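Local coordinates for protein histidinol-phosphatase (Listeria monocytogenes serotype 4b str. H7858, PDB 6NLR) that probably catalyses the hydrolysis of histidinol phosphate to histidinol and phosphate in histidine biosynthesis, at a centre of three metal ions, at residues A[10-15]-A[37-42]; A[19-24]-A[76-81]; A[161-166]-A[208-213]; A[202-207]-A[240-245]. All blocks are in the same frame, centred on the assembly; numbering follows the deposited sequence.

Contact 1: A[10-15]-A[37-42]. With MN (manganese (II) ion), chain D.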
loop_
_atom_site.group_PDB
_atom_site.type_symbol
_atom_site.label_atom_id
_atom_site.label_comp_id
_atom_site.label_asym_id
_atom_site.label_seq_id
_atom_site.Cartn_x
_atom_site.Cartn_y
_atom_site.Cartn_z
ATOM N N GLU A 10 -11.212 -11.034 4.422
ATOM C CA GLU A 10 -12.659 -10.741 4.610
ATOM C C GLU A 10 -12.837 -9.564 5.582
ATOM O O GLU A 10 -13.939 -9.017 5.608
ATOM C CB GLU A 10 -13.438 -11.985 5.061
ATOM C CG GLU A 10 -13.089 -12.504 6.462
ATOM C CD GLU A 10 -11.866 -13.426 6.576
ATOM O OE1 GLU A 10 -11.034 -13.499 5.621
ATOM O OE2 GLU A 10 -11.709 -14.037 7.642
ATOM N N PHE A 11 -11.810 -9.146 6.329
ATOM C CA PHE A 11 -11.904 -7.986 7.265
ATOM C C PHE A 11 -11.797 -6.657 6.502
ATOM O O PHE A 11 -11.955 -5.597 7.102
ATOM C CB PHE A 11 -10.882 -8.120 8.398
ATOM C CG PHE A 11 -11.305 -9.121 9.446
ATOM C CD1 PHE A 11 -10.994 -10.468 9.320
ATOM C CD2 PHE A 11 -12.044 -8.726 10.549
ATOM C CE1 PHE A 11 -11.401 -11.387 10.275
ATOM C CE2 PHE A 11 -12.467 -9.647 11.493
ATOM C CZ PHE A 11 -12.134 -10.973 11.363
ATOM N N CYS A 12 -11.529 -6.707 5.201
ATOM C CA CYS A 12 -11.445 -5.508 4.335
ATOM C C CYS A 12 -12.844 -5.186 3.808
ATOM O O CYS A 12 -13.363 -5.932 2.982
ATOM C CB CYS A 12 -10.492 -5.744 3.171
ATOM S SG CYS A 12 -10.328 -4.272 2.144
ATOM N N PRO A 13 -13.484 -4.070 4.213
ATOM C CA PRO A 13 -14.856 -3.777 3.783
ATOM C C PRO A 13 -14.994 -3.562 2.258
ATOM O O PRO A 13 -16.042 -3.818 1.749
ATOM C CB PRO A 13 -15.269 -2.509 4.568
ATOM C CG PRO A 13 -14.199 -2.358 5.653
ATOM C CD PRO A 13 -12.945 -3.019 5.096
ATOM N N HIS A 14 -13.932 -3.170 1.546
ATOM C CA HIS A 14 -13.970 -2.923 0.077
ATOM C C HIS A 14 -13.398 -4.114 -0.709
ATOM O O HIS A 14 -13.258 -3.987 -1.932
ATOM C CB HIS A 14 -13.233 -1.628 -0.285
ATOM C CG HIS A 14 -11.818 -1.554 0.185
ATOM N ND1 HIS A 14 -10.743 -1.988 -0.559
ATOM C CD2 HIS A 14 -11.300 -1.045 1.323
ATOM C CE1 HIS A 14 -9.633 -1.771 0.118
ATOM N NE2 HIS A 14 -9.944 -1.202 1.274
ATOM N N GLY A 15 -13.064 -5.231 -0.053
ATOM C CA GLY A 15 -12.526 -6.418 -0.746
ATOM C C GLY A 15 -13.640 -7.274 -1.315
ATOM O O GLY A 15 -14.815 -6.836 -1.271
ATOM N N ILE A 37 -0.298 -11.241 5.669
ATOM C CA ILE A 37 -1.644 -10.665 5.836
ATOM C C ILE A 37 -1.442 -9.293 6.463
ATOM O O ILE A 37 -1.060 -9.236 7.654
ATOM C CB ILE A 37 -2.521 -11.571 6.697
ATOM C CG1 ILE A 37 -2.614 -12.978 6.101
ATOM C CG2 ILE A 37 -3.887 -10.925 6.881
ATOM C CD1 ILE A 37 -3.125 -14.003 7.075
ATOM N N VAL A 38 -1.667 -8.245 5.675
ATOM C CA VAL A 38 -1.460 -6.852 6.113
ATOM C C VAL A 38 -2.753 -6.087 5.837
ATOM O O VAL A 38 -2.824 -5.276 4.887
ATOM C CB VAL A 38 -0.192 -6.246 5.475
ATOM C CG1 VAL A 38 1.049 -6.803 6.158
ATOM C CG2 VAL A 38 -0.115 -6.490 3.978
ATOM N N GLU A 39 -3.757 -6.363 6.652
ATOM C CA GLU A 39 -5.094 -5.761 6.494
ATOM C C GLU A 39 -5.004 -4.258 6.786
ATOM O O GLU A 39 -4.136 -3.833 7.597
ATOM C CB GLU A 39 -6.094 -6.465 7.401
ATOM C CG GLU A 39 -7.511 -6.109 7.050
ATOM C CD GLU A 39 -7.792 -6.269 5.559
ATOM O OE1 GLU A 39 -8.089 -7.393 5.146
ATOM O OE2 GLU A 39 -7.679 -5.255 4.839
ATOM N N HIS A 40 -5.873 -3.462 6.163
ATOM C CA HIS A 40 -5.957 -2.009 6.447
ATOM C C HIS A 40 -6.193 -1.753 7.935
ATOM O O HIS A 40 -7.182 -2.284 8.485
ATOM C CB HIS A 40 -7.082 -1.384 5.646
ATOM C CG HIS A 40 -6.838 -1.487 4.193
ATOM N ND1 HIS A 40 -5.895 -0.703 3.568
ATOM C CD2 HIS A 40 -7.410 -2.265 3.254
ATOM C CE1 HIS A 40 -5.896 -0.985 2.276
ATOM N NE2 HIS A 40 -6.814 -1.943 2.065
ATOM N N ALA A 41 -5.326 -0.961 8.567
ATOM C CA ALA A 41 -5.503 -0.541 9.977
ATOM C C ALA A 41 -6.708 0.385 10.053
ATOM O O ALA A 41 -6.908 1.177 9.141
ATOM C CB ALA A 41 -4.273 0.152 10.498
ATOM N N PRO A 42 -7.516 0.332 11.130
ATOM C CA PRO A 42 -8.586 1.307 11.348
ATOM C C PRO A 42 -8.122 2.774 11.243
ATOM O O PRO A 42 -7.039 3.090 11.725
ATOM C CB PRO A 42 -9.048 1.007 12.784
ATOM C CG PRO A 42 -8.730 -0.464 12.975
ATOM C CD PRO A 42 -7.441 -0.677 12.196
HETATM MN MN MN D . -7.645 -2.522 0.181
#
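Cys-12 touches both Glu-39 and His-40, each with a different atom. Its CB rests against the Glu-39 carboxylate, 3.3 Å from OE2. Its SG, anti to the backbone N (chi1 -178°), runs on to the edge of the His-40 ring, 3.7 Å from CD2 and near the ring plane. The same sulfur also sits 3.2 Å above the plane of the His-14 ring, over its centre. The type I turn from Cys-12 to Gly-15, with His-14 CG between the backbone N and the carbonyl carbon (chi1 55°), brings the ring over the sulfur.

His-40 NE2 binds the manganese ion at 2.1 Å. His-14 and His-260 belong to the same site, although the modelled turn of the His-14 ring, which puts a carbon nearest the metal, is doubtful. The His-14 and His-40 rings meet obliquely, with centroids 4.9 Å apart.

The bend of Glu-39 at chi2 (50°) turns OE2 back to accept from His-40 N at 2.9 Å, on the anti side and somewhat out of the carboxylate plane. OE2 also accepts from His-8 ND1, and OE1 bonds Thr-9 OG1. Glu-39 is thus a second-shell residue, holding the ring of the cobalt ligand His-8 and the backbone of His-40.

Strand 34-40 lies between parallel strands 3-7 and 87-95, while Glu-10 and Phe-11 of the loop lean on Met-75 of helix 68-81.

Contact 2: A[19-24]-A[76-81]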
loop_
_atom_site.group_PDB
_atom_site.type_symbol
_atom_site.label_atom_id
_atom_site.label_comp_id
_atom_site.label_asym_id
_atom_site.label_seq_id
_atom_site.Cartn_x
_atom_site.Cartn_y
_atom_site.Cartn_z
ATOM N N ASP A 19 -12.867 -15.586 1.919
ATOM C CA ASP A 19 -12.207 -16.043 3.160
ATOM C C ASP A 19 -10.698 -16.118 2.917
ATOM O O ASP A 19 -10.278 -16.758 1.932
ATOM C CB ASP A 19 -12.775 -17.379 3.616
ATOM C CG ASP A 19 -12.370 -17.730 5.039
ATOM O OD1 ASP A 19 -11.184 -17.599 5.386
ATOM O OD2 ASP A 19 -13.240 -18.128 5.792
ATOM N N VAL A 20 -9.923 -15.546 3.835
ATOM C CA VAL A 20 -8.432 -15.615 3.837
ATOM C C VAL A 20 -7.997 -17.072 3.662
ATOM O O VAL A 20 -6.962 -17.301 3.033
ATOM C CB VAL A 20 -7.830 -14.988 5.105
ATOM C CG1 VAL A 20 -8.299 -15.691 6.364
ATOM C CG2 VAL A 20 -6.305 -14.940 5.047
ATOM N N GLU A 21 -8.734 -18.029 4.203
ATOM C CA GLU A 21 -8.324 -19.451 4.127
ATOM C C GLU A 21 -8.233 -19.892 2.663
ATOM O O GLU A 21 -7.285 -20.605 2.341
ATOM C CB GLU A 21 -9.319 -20.347 4.863
ATOM C CG GLU A 21 -8.855 -21.783 4.926
ATOM C CD GLU A 21 -9.234 -22.480 6.226
ATOM O OE1 GLU A 21 -9.968 -21.871 7.053
ATOM O OE2 GLU A 21 -8.761 -23.595 6.432
ATOM N N GLU A 22 -9.201 -19.508 1.827
ATOM C CA GLU A 22 -9.236 -19.899 0.386
ATOM C C GLU A 22 -8.080 -19.191 -0.328
ATOM O O GLU A 22 -7.491 -19.765 -1.239
ATOM C CB GLU A 22 -10.596 -19.607 -0.260
ATOM C CG GLU A 22 -11.763 -20.373 0.361
ATOM C CD GLU A 22 -11.585 -21.875 0.593
ATOM O OE1 GLU A 22 -11.370 -22.610 -0.399
ATOM O OE2 GLU A 22 -11.669 -22.322 1.779
HETATM N N MSE A 23 -7.734 -17.971 0.117
HETATM C CA MSE A 23 -6.617 -17.241 -0.470
HETATM C C MSE A 23 -5.299 -17.958 -0.138
HETATM O O MSE A 23 -4.444 -18.142 -1.004
HETATM C CB MSE A 23 -6.635 -15.780 -0.004
HETATM C CG MSE A 23 -7.900 -15.052 -0.370
HETATM SE SE MSE A 23 -7.967 -13.263 0.405
HETATM C CE MSE A 23 -6.438 -12.444 -0.491
ATOM N N VAL A 24 -5.162 -18.420 1.111
ATOM C CA VAL A 24 -3.950 -19.093 1.549
ATOM C C VAL A 24 -3.809 -20.420 0.798
ATOM O O VAL A 24 -2.698 -20.728 0.347
ATOM C CB VAL A 24 -3.947 -19.262 3.079
ATOM C CG1 VAL A 24 -3.006 -20.368 3.554
ATOM C CG2 VAL A 24 -3.618 -17.936 3.751
ATOM N N ASN A 76 -4.264 -15.573 13.338
ATOM C CA ASN A 76 -3.403 -16.433 14.131
ATOM C C ASN A 76 -3.834 -17.888 13.933
ATOM O O ASN A 76 -2.967 -18.768 13.849
ATOM C CB ASN A 76 -3.384 -16.046 15.623
ATOM C CG ASN A 76 -2.374 -14.933 15.892
ATOM O OD1 ASN A 76 -2.726 -13.793 16.233
ATOM N ND2 ASN A 76 -1.110 -15.227 15.658
ATOM N N HIS A 77 -5.129 -18.147 13.825
ATOM C CA HIS A 77 -5.651 -19.517 13.551
ATOM C C HIS A 77 -5.106 -20.004 12.190
ATOM O O HIS A 77 -4.622 -21.145 12.089
ATOM C CB HIS A 77 -7.183 -19.500 13.608
ATOM C CG HIS A 77 -7.827 -20.703 13.008
ATOM N ND1 HIS A 77 -7.744 -21.924 13.598
ATOM C CD2 HIS A 77 -8.573 -20.863 11.886
ATOM C CE1 HIS A 77 -8.368 -22.813 12.852
ATOM N NE2 HIS A 77 -8.898 -22.189 11.795
ATOM N N ILE A 78 -5.190 -19.159 11.162
ATOM C CA ILE A 78 -4.786 -19.533 9.773
ATOM C C ILE A 78 -3.268 -19.737 9.728
ATOM O O ILE A 78 -2.819 -20.690 9.118
ATOM C CB ILE A 78 -5.272 -18.469 8.776
ATOM C CG1 ILE A 78 -6.797 -18.436 8.715
ATOM C CG2 ILE A 78 -4.660 -18.696 7.411
ATOM C CD1 ILE A 78 -7.410 -19.745 8.320
ATOM N N LYS A 79 -2.521 -18.890 10.423
ATOM C CA LYS A 79 -1.039 -18.967 10.485
ATOM C C LYS A 79 -0.617 -20.336 11.030
ATOM O O LYS A 79 0.260 -20.978 10.412
ATOM C CB LYS A 79 -0.487 -17.844 11.361
ATOM C CG LYS A 79 0.986 -18.024 11.716
ATOM C CD LYS A 79 1.600 -16.880 12.448
ATOM C CE LYS A 79 3.091 -17.085 12.547
ATOM N NZ LYS A 79 3.736 -15.881 13.095
ATOM N N LYS A 80 -1.219 -20.773 12.136
ATOM C CA LYS A 80 -0.876 -22.078 12.754
ATOM C C LYS A 80 -1.381 -23.215 11.867
ATOM O O LYS A 80 -0.669 -24.222 11.730
ATOM C CB LYS A 80 -1.481 -22.187 14.157
ATOM C CG LYS A 80 -0.869 -21.226 15.165
ATOM C CD LYS A 80 -1.126 -21.611 16.590
ATOM C CE LYS A 80 -0.569 -20.581 17.544
ATOM N NZ LYS A 80 -1.601 -19.570 17.868
ATOM N N LYS A 81 -2.582 -23.070 11.296
ATOM C CA LYS A 81 -3.211 -24.186 10.549
ATOM C C LYS A 81 -2.307 -24.573 9.379
ATOM O O LYS A 81 -2.224 -25.758 9.109
ATOM C CB LYS A 81 -4.614 -23.821 10.051
ATOM C CG LYS A 81 -5.320 -24.928 9.294
ATOM C CD LYS A 81 -6.763 -24.617 9.041
ATOM C CE LYS A 81 -7.528 -25.808 8.493
ATOM N NZ LYS A 81 -8.964 -25.464 8.328
HETATM O O HOH W 1 -10.361 -23.247 9.693
#
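Glu-21 sends CG anti to its own N (chi1 -174°) and then bends at chi2, while Lys-81 leaves its helix fully stretched, every torsion near 180°. The two chains meet at about a right angle, and Lys-81 NZ donates to Glu-21 OE2 at 2.7 Å on the syn lone pair, forming a salt bridge. OE2 is also bonded by Tyr-82 OH, so two partners grip that oxygen. The other oxygen, OE1, takes a hydrogen from a water 3.0 Å away, which accepts in turn from Lys-81 NZ and meets His-77 NE2 in the plane of its ring.

Beneath this polar cover Ile-78 fills the gap between the helices. Its CD1 tucks under the Glu-21 carboxylate, 3.6 Å from OE1. On the branch that ends in CD1, CG1 packs against Val-20 CG1 at 3.9 Å; the other branch, CG2, packs against Val-24 CG2 at 3.9 Å, so one residue lies against successive turns of helix 20-29.

Asp-19 caps that helix, its OD1 accepting from Glu-21 N at 2.8 Å in a nearly straight bond (171°). The cap fixes the start of the helix from which Glu-21 reaches out.

The short axes run 10.8 Å apart at -28°. Val-24 and Ile-78 both touch Ile-88 of strand 87-95, and Val-20 touches Ile-37: two roughly parallel helices laid on parallel strands, as in the alpha/beta barrel of the PHP family.

Contact 3: A[161-166]-A[208-213]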
loop_
_atom_site.group_PDB
_atom_site.type_symbol
_atom_site.label_atom_id
_atom_site.label_comp_id
_atom_site.label_asym_id
_atom_site.label_seq_id
_atom_site.Cartn_x
_atom_site.Cartn_y
_atom_site.Cartn_z
ATOM N N GLU A 161 5.671 14.153 -2.037
ATOM C CA GLU A 161 6.001 14.879 -0.785
ATOM C C GLU A 161 5.408 14.094 0.397
ATOM O O GLU A 161 6.103 13.948 1.421
ATOM C CB GLU A 161 5.499 16.324 -0.809
ATOM C CG GLU A 161 5.728 17.061 0.512
ATOM C CD GLU A 161 7.184 17.117 0.983
ATOM O OE1 GLU A 161 8.102 17.173 0.103
ATOM O OE2 GLU A 161 7.411 17.077 2.225
ATOM N N GLY A 162 4.170 13.581 0.259
ATOM C CA GLY A 162 3.523 12.734 1.282
ATOM C C GLY A 162 4.319 11.461 1.540
ATOM O O GLY A 162 4.468 11.060 2.718
ATOM N N VAL A 163 4.784 10.811 0.480
ATOM C CA VAL A 163 5.595 9.558 0.574
ATOM C C VAL A 163 6.870 9.872 1.359
ATOM O O VAL A 163 7.196 9.133 2.282
ATOM C CB VAL A 163 5.904 8.979 -0.819
ATOM C CG1 VAL A 163 6.894 7.825 -0.732
ATOM C CG2 VAL A 163 4.617 8.557 -1.533
ATOM N N LYS A 164 7.546 10.967 1.012
ATOM C CA LYS A 164 8.782 11.424 1.679
ATOM C C LYS A 164 8.500 11.630 3.176
ATOM O O LYS A 164 9.294 11.156 4.005
ATOM C CB LYS A 164 9.298 12.685 0.986
ATOM C CG LYS A 164 10.571 13.277 1.578
ATOM C CD LYS A 164 11.099 14.418 0.739
ATOM C CE LYS A 164 12.397 15.000 1.262
ATOM N NZ LYS A 164 12.158 15.882 2.425
ATOM N N GLN A 165 7.415 12.323 3.518
ATOM C CA GLN A 165 6.992 12.525 4.926
ATOM C C GLN A 165 6.781 11.174 5.621
ATOM O O GLN A 165 7.212 11.032 6.791
ATOM C CB GLN A 165 5.721 13.368 4.988
ATOM C CG GLN A 165 5.960 14.847 4.743
ATOM C CD GLN A 165 4.645 15.584 4.808
ATOM O OE1 GLN A 165 3.667 15.211 4.172
ATOM N NE2 GLN A 165 4.601 16.604 5.629
ATOM N N SER A 166 6.142 10.207 4.954
ATOM C CA SER A 166 5.919 8.850 5.534
ATOM C C SER A 166 7.271 8.196 5.876
ATOM O O SER A 166 7.394 7.561 6.941
ATOM C CB SER A 166 5.067 7.979 4.637
ATOM O OG SER A 166 5.813 7.414 3.561
ATOM N N ARG A 208 14.457 10.358 -6.692
ATOM C CA ARG A 208 15.879 10.112 -6.314
ATOM C C ARG A 208 16.056 10.446 -4.831
ATOM O O ARG A 208 16.707 9.654 -4.126
ATOM C CB ARG A 208 16.849 10.913 -7.187
ATOM C CG ARG A 208 17.045 10.282 -8.560
ATOM C CD ARG A 208 18.248 10.785 -9.338
ATOM N NE ARG A 208 18.062 12.197 -9.643
ATOM C CZ ARG A 208 17.489 12.686 -10.748
ATOM N NH1 ARG A 208 17.033 11.890 -11.702
ATOM N NH2 ARG A 208 17.363 13.995 -10.892
ATOM N N VAL A 209 15.466 11.558 -4.386
ATOM C CA VAL A 209 15.544 12.005 -2.965
ATOM C C VAL A 209 14.880 10.925 -2.100
ATOM O O VAL A 209 15.492 10.513 -1.090
ATOM C CB VAL A 209 14.904 13.398 -2.777
ATOM C CG1 VAL A 209 14.641 13.727 -1.310
ATOM C CG2 VAL A 209 15.779 14.478 -3.406
ATOM N N ILE A 210 13.684 10.468 -2.494
ATOM C CA ILE A 210 12.923 9.417 -1.748
ATOM C C ILE A 210 13.761 8.144 -1.671
ATOM O O ILE A 210 13.857 7.583 -0.550
ATOM C CB ILE A 210 11.543 9.169 -2.386
ATOM C CG1 ILE A 210 10.568 10.296 -2.035
ATOM C CG2 ILE A 210 10.989 7.805 -2.016
ATOM C CD1 ILE A 210 9.332 10.289 -2.901
ATOM N N LEU A 211 14.384 7.709 -2.776
ATOM C CA LEU A 211 15.128 6.417 -2.755
ATOM C C LEU A 211 16.376 6.549 -1.873
ATOM O O LEU A 211 16.645 5.580 -1.131
ATOM C CB LEU A 211 15.475 5.968 -4.175
ATOM C CG LEU A 211 14.254 5.598 -5.024
ATOM C CD1 LEU A 211 14.682 5.225 -6.426
ATOM C CD2 LEU A 211 13.450 4.461 -4.378
ATOM N N ALA A 212 17.095 7.676 -1.927
ATOM C CA ALA A 212 18.298 7.911 -1.088
ATOM C C ALA A 212 17.894 7.778 0.387
ATOM O O ALA A 212 18.651 7.141 1.161
ATOM C CB ALA A 212 18.932 9.264 -1.370
ATOM N N LEU A 213 16.722 8.294 0.752
ATOM C CA LEU A 213 16.242 8.318 2.154
ATOM C C LEU A 213 15.799 6.907 2.579
ATOM O O LEU A 213 16.152 6.463 3.691
ATOM C CB LEU A 213 15.125 9.353 2.224
ATOM C CG LEU A 213 14.715 9.795 3.618
ATOM C CD1 LEU A 213 15.898 10.409 4.370
ATOM C CD2 LEU A 213 13.557 10.766 3.500
#
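Lys-164 lays its aliphatic chain over the side of helix 201-217, with CE 3.6 Å from Val-209 CG1. It is straight as far as CE and turns only at chi4 (-77°), which carries NZ to a salt bridge with Glu-168, one turn further along its own helix. The methylenes thus serve as packing surface while the charge is paired at the margin.

Nearer the backbone, Lys-164 CB meets Ile-210 CG1 at 4.1 Å, and Leu-213 brings CD2 within 4.3 Å of Lys-164 CG. One lysine is therefore flanked by residues from successive turns opposite. Deeper in, Ile-210 crosses Val-163 at about a right angle, its CD1 4.1 Å from Val-163 CG1. No hydrogen bond joins the two segments, so the contact rests on van der Waals packing, with moderate rather than tight spacings.

The short axes lie 10.1 Å apart and are only 12° from parallel. Val-163 also reaches Leu-122 on strand 117-127, and Ile-210 touches Leu-160 and Ile-167 along helix 152-168. This side-by-side pair of parallel helices, one of them backed by a strand, is consistent with the outer helical layer of the TIM-barrel-like PHP fold.

Contact 4: A[202-207]-A[240-245]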
loop_
_atom_site.group_PDB
_atom_site.type_symbol
_atom_site.label_atom_id
_atom_site.label_comp_id
_atom_site.label_asym_id
_atom_site.label_seq_id
_atom_site.Cartn_x
_atom_site.Cartn_y
_atom_site.Cartn_z
ATOM N N GLU A 202 11.609 17.144 -12.507
ATOM C CA GLU A 202 11.269 17.438 -11.095
ATOM C C GLU A 202 10.711 16.175 -10.416
ATOM O O GLU A 202 11.102 15.884 -9.265
ATOM C CB GLU A 202 10.277 18.599 -10.997
ATOM C CG GLU A 202 10.155 19.103 -9.565
ATOM C CD GLU A 202 9.272 20.327 -9.364
ATOM O OE1 GLU A 202 8.829 20.914 -10.374
ATOM O OE2 GLU A 202 9.020 20.675 -8.198
ATOM N N VAL A 203 9.811 15.443 -11.075
ATOM C CA VAL A 203 9.273 14.171 -10.491
ATOM C C VAL A 203 10.435 13.197 -10.288
ATOM O O VAL A 203 10.536 12.557 -9.235
ATOM C CB VAL A 203 8.151 13.598 -11.366
ATOM C CG1 VAL A 203 7.868 12.132 -11.074
ATOM C CG2 VAL A 203 6.892 14.447 -11.247
HETATM N N MSE A 204 11.337 13.124 -11.278
HETATM C CA MSE A 204 12.439 12.181 -11.215
HETATM C C MSE A 204 13.378 12.514 -10.052
HETATM O O MSE A 204 13.855 11.606 -9.370
HETATM C CB MSE A 204 13.223 12.150 -12.528
HETATM C CG MSE A 204 12.572 11.339 -13.629
HETATM SE SE MSE A 204 11.993 9.531 -13.017
HETATM C CE MSE A 204 13.591 8.791 -12.151
ATOM N N GLU A 205 13.634 13.808 -9.845
ATOM C CA GLU A 205 14.496 14.268 -8.762
ATOM C C GLU A 205 13.865 13.919 -7.404
ATOM O O GLU A 205 14.591 13.452 -6.500
ATOM C CB GLU A 205 14.738 15.778 -8.878
ATOM C CG GLU A 205 15.620 16.357 -7.780
ATOM C CD GLU A 205 16.994 15.703 -7.586
ATOM O OE1 GLU A 205 17.526 15.113 -8.556
ATOM O OE2 GLU A 205 17.542 15.783 -6.463
ATOM N N LYS A 206 12.549 14.089 -7.285
ATOM C CA LYS A 206 11.800 13.740 -6.058
ATOM C C LYS A 206 11.928 12.233 -5.796
ATOM O O LYS A 206 12.110 11.852 -4.618
ATOM C CB LYS A 206 10.345 14.197 -6.165
ATOM C CG LYS A 206 9.988 15.385 -5.280
ATOM C CD LYS A 206 9.661 15.016 -3.833
ATOM C CE LYS A 206 8.967 16.128 -3.059
ATOM N NZ LYS A 206 7.877 16.766 -3.859
ATOM N N PHE A 207 11.820 11.385 -6.824
ATOM C CA PHE A 207 12.021 9.924 -6.664
ATOM C C PHE A 207 13.460 9.651 -6.173
ATOM O O PHE A 207 13.637 8.800 -5.295
ATOM C CB PHE A 207 11.688 9.166 -7.942
ATOM C CG PHE A 207 10.244 8.749 -8.069
ATOM C CD1 PHE A 207 9.667 7.864 -7.167
ATOM C CD2 PHE A 207 9.481 9.185 -9.141
ATOM C CE1 PHE A 207 8.356 7.429 -7.320
ATOM C CE2 PHE A 207 8.170 8.759 -9.295
ATOM C CZ PHE A 207 7.606 7.880 -8.383
ATOM N N LYS A 240 9.486 0.373 -13.908
ATOM C CA LYS A 240 10.841 -0.157 -14.189
ATOM C C LYS A 240 11.922 0.905 -13.918
ATOM O O LYS A 240 12.915 0.553 -13.285
ATOM C CB LYS A 240 10.897 -0.668 -15.622
ATOM C CG LYS A 240 12.208 -1.294 -16.063
ATOM C CD LYS A 240 12.706 -2.384 -15.186
ATOM C CE LYS A 240 13.953 -3.022 -15.760
ATOM N NZ LYS A 240 13.714 -3.587 -17.107
ATOM N N LYS A 241 11.780 2.130 -14.402
ATOM C CA LYS A 241 12.833 3.175 -14.224
ATOM C C LYS A 241 13.136 3.343 -12.724
ATOM O O LYS A 241 14.327 3.389 -12.349
ATOM C CB LYS A 241 12.411 4.517 -14.834
ATOM C CG LYS A 241 13.565 5.481 -15.059
ATOM C CD LYS A 241 13.147 6.869 -15.514
ATOM C CE LYS A 241 14.343 7.736 -15.852
ATOM N NZ LYS A 241 13.983 8.894 -16.707
ATOM N N ILE A 242 12.110 3.356 -11.877
ATOM C CA ILE A 242 12.281 3.530 -10.409
ATOM C C ILE A 242 12.884 2.250 -9.830
ATOM O O ILE A 242 13.815 2.363 -9.010
ATOM C CB ILE A 242 10.961 3.907 -9.733
ATOM C CG1 ILE A 242 10.316 5.156 -10.353
ATOM C CG2 ILE A 242 11.132 3.998 -8.219
ATOM C CD1 ILE A 242 11.222 6.320 -10.563
ATOM N N VAL A 243 12.420 1.077 -10.277
ATOM C CA VAL A 243 12.923 -0.232 -9.798
ATOM C C VAL A 243 14.441 -0.288 -10.022
ATOM O O VAL A 243 15.158 -0.707 -9.107
ATOM C CB VAL A 243 12.190 -1.411 -10.468
ATOM C CG1 VAL A 243 12.909 -2.733 -10.207
ATOM C CG2 VAL A 243 10.736 -1.483 -9.990
ATOM N N THR A 244 14.911 0.136 -11.190
ATOM C CA THR A 244 16.343 0.123 -11.572
ATOM C C THR A 244 17.146 1.039 -10.636
ATOM O O THR A 244 18.163 0.583 -10.137
ATOM C CB THR A 244 16.497 0.503 -13.054
ATOM O OG1 THR A 244 15.762 -0.502 -13.753
ATOM C CG2 THR A 244 17.926 0.542 -13.544
ATOM N N LEU A 245 16.720 2.279 -10.421
ATOM C CA LEU A 245 17.385 3.198 -9.457
ATOM C C LEU A 245 17.416 2.541 -8.070
ATOM O O LEU A 245 18.495 2.517 -7.458
ATOM C CB LEU A 245 16.677 4.549 -9.410
ATOM C CG LEU A 245 16.747 5.367 -10.699
ATOM C CD1 LEU A 245 15.841 6.584 -10.630
ATOM C CD2 LEU A 245 18.180 5.757 -11.042
#
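Met-204, present as selenomethionine, is the main bump on the 202-207 side. Bent at both chi2 and chi3, it curls its end into the hollow formed by Lys-241, Ile-242 and Leu-245 on helix 240-248. The methyl CE reaches the floor of that hollow: Leu-245 CD1 lies 3.5 Å from it, closer than usual for two carbons, and Ile-242 CD1 lies 3.8 Å from it. Along one wall runs the stretched chain of Lys-241, whose CD comes within 3.8 Å of Met-204 SE.

The second bump comes from the opposite helix. Ile-242 pushes CD1 over one face of the Phe-207 ring, 3.8 Å from the centroid and 22° off the normal, a CH-pi contact displaced toward the CG side. CG is indeed among the nearest ring atoms, at 3.6 Å. The same methyl touches both the end of Met-204 and the face of Phe-207, meeting them from directions about a right angle apart. Phe-207 also rests on Leu-160 of helix 152-168.

With the short axes 11.6 Å apart and crossing at -36°, the gap is bridged by the long side chains of Met-204, Lys-241 and Ile-242.

Nothing polar is exchanged across the contact. Methyl groups, a selenium, an aromatic face and the methylenes of a solvent-exposed lysine make it up, so its hold is hydrophobic and depends on shape rather than on directional bonds.

How the contacts relate
The contacts form two pairs on opposite sides of the chain's centre. Contacts 1 and 2 have centres 14 Å apart and touch: Glu-10 OE1 lies 2.9 Å from Val-20 N, a probable hydrogen bond, linking the metal-site loop to the start of helix 20-29. Contacts 3 and 4, 11 Å apart, share helix 201-217, which packs against helix 152-168 in one and helix 240-248 in the other; Leu-211 touches Leu-245 between them. Within each pair the segments alternate along the chain, and the first pair closes before the second opens. Contact 1 holds metal ligands, whereas contacts 2 to 4 join helices packed outside the metal centre.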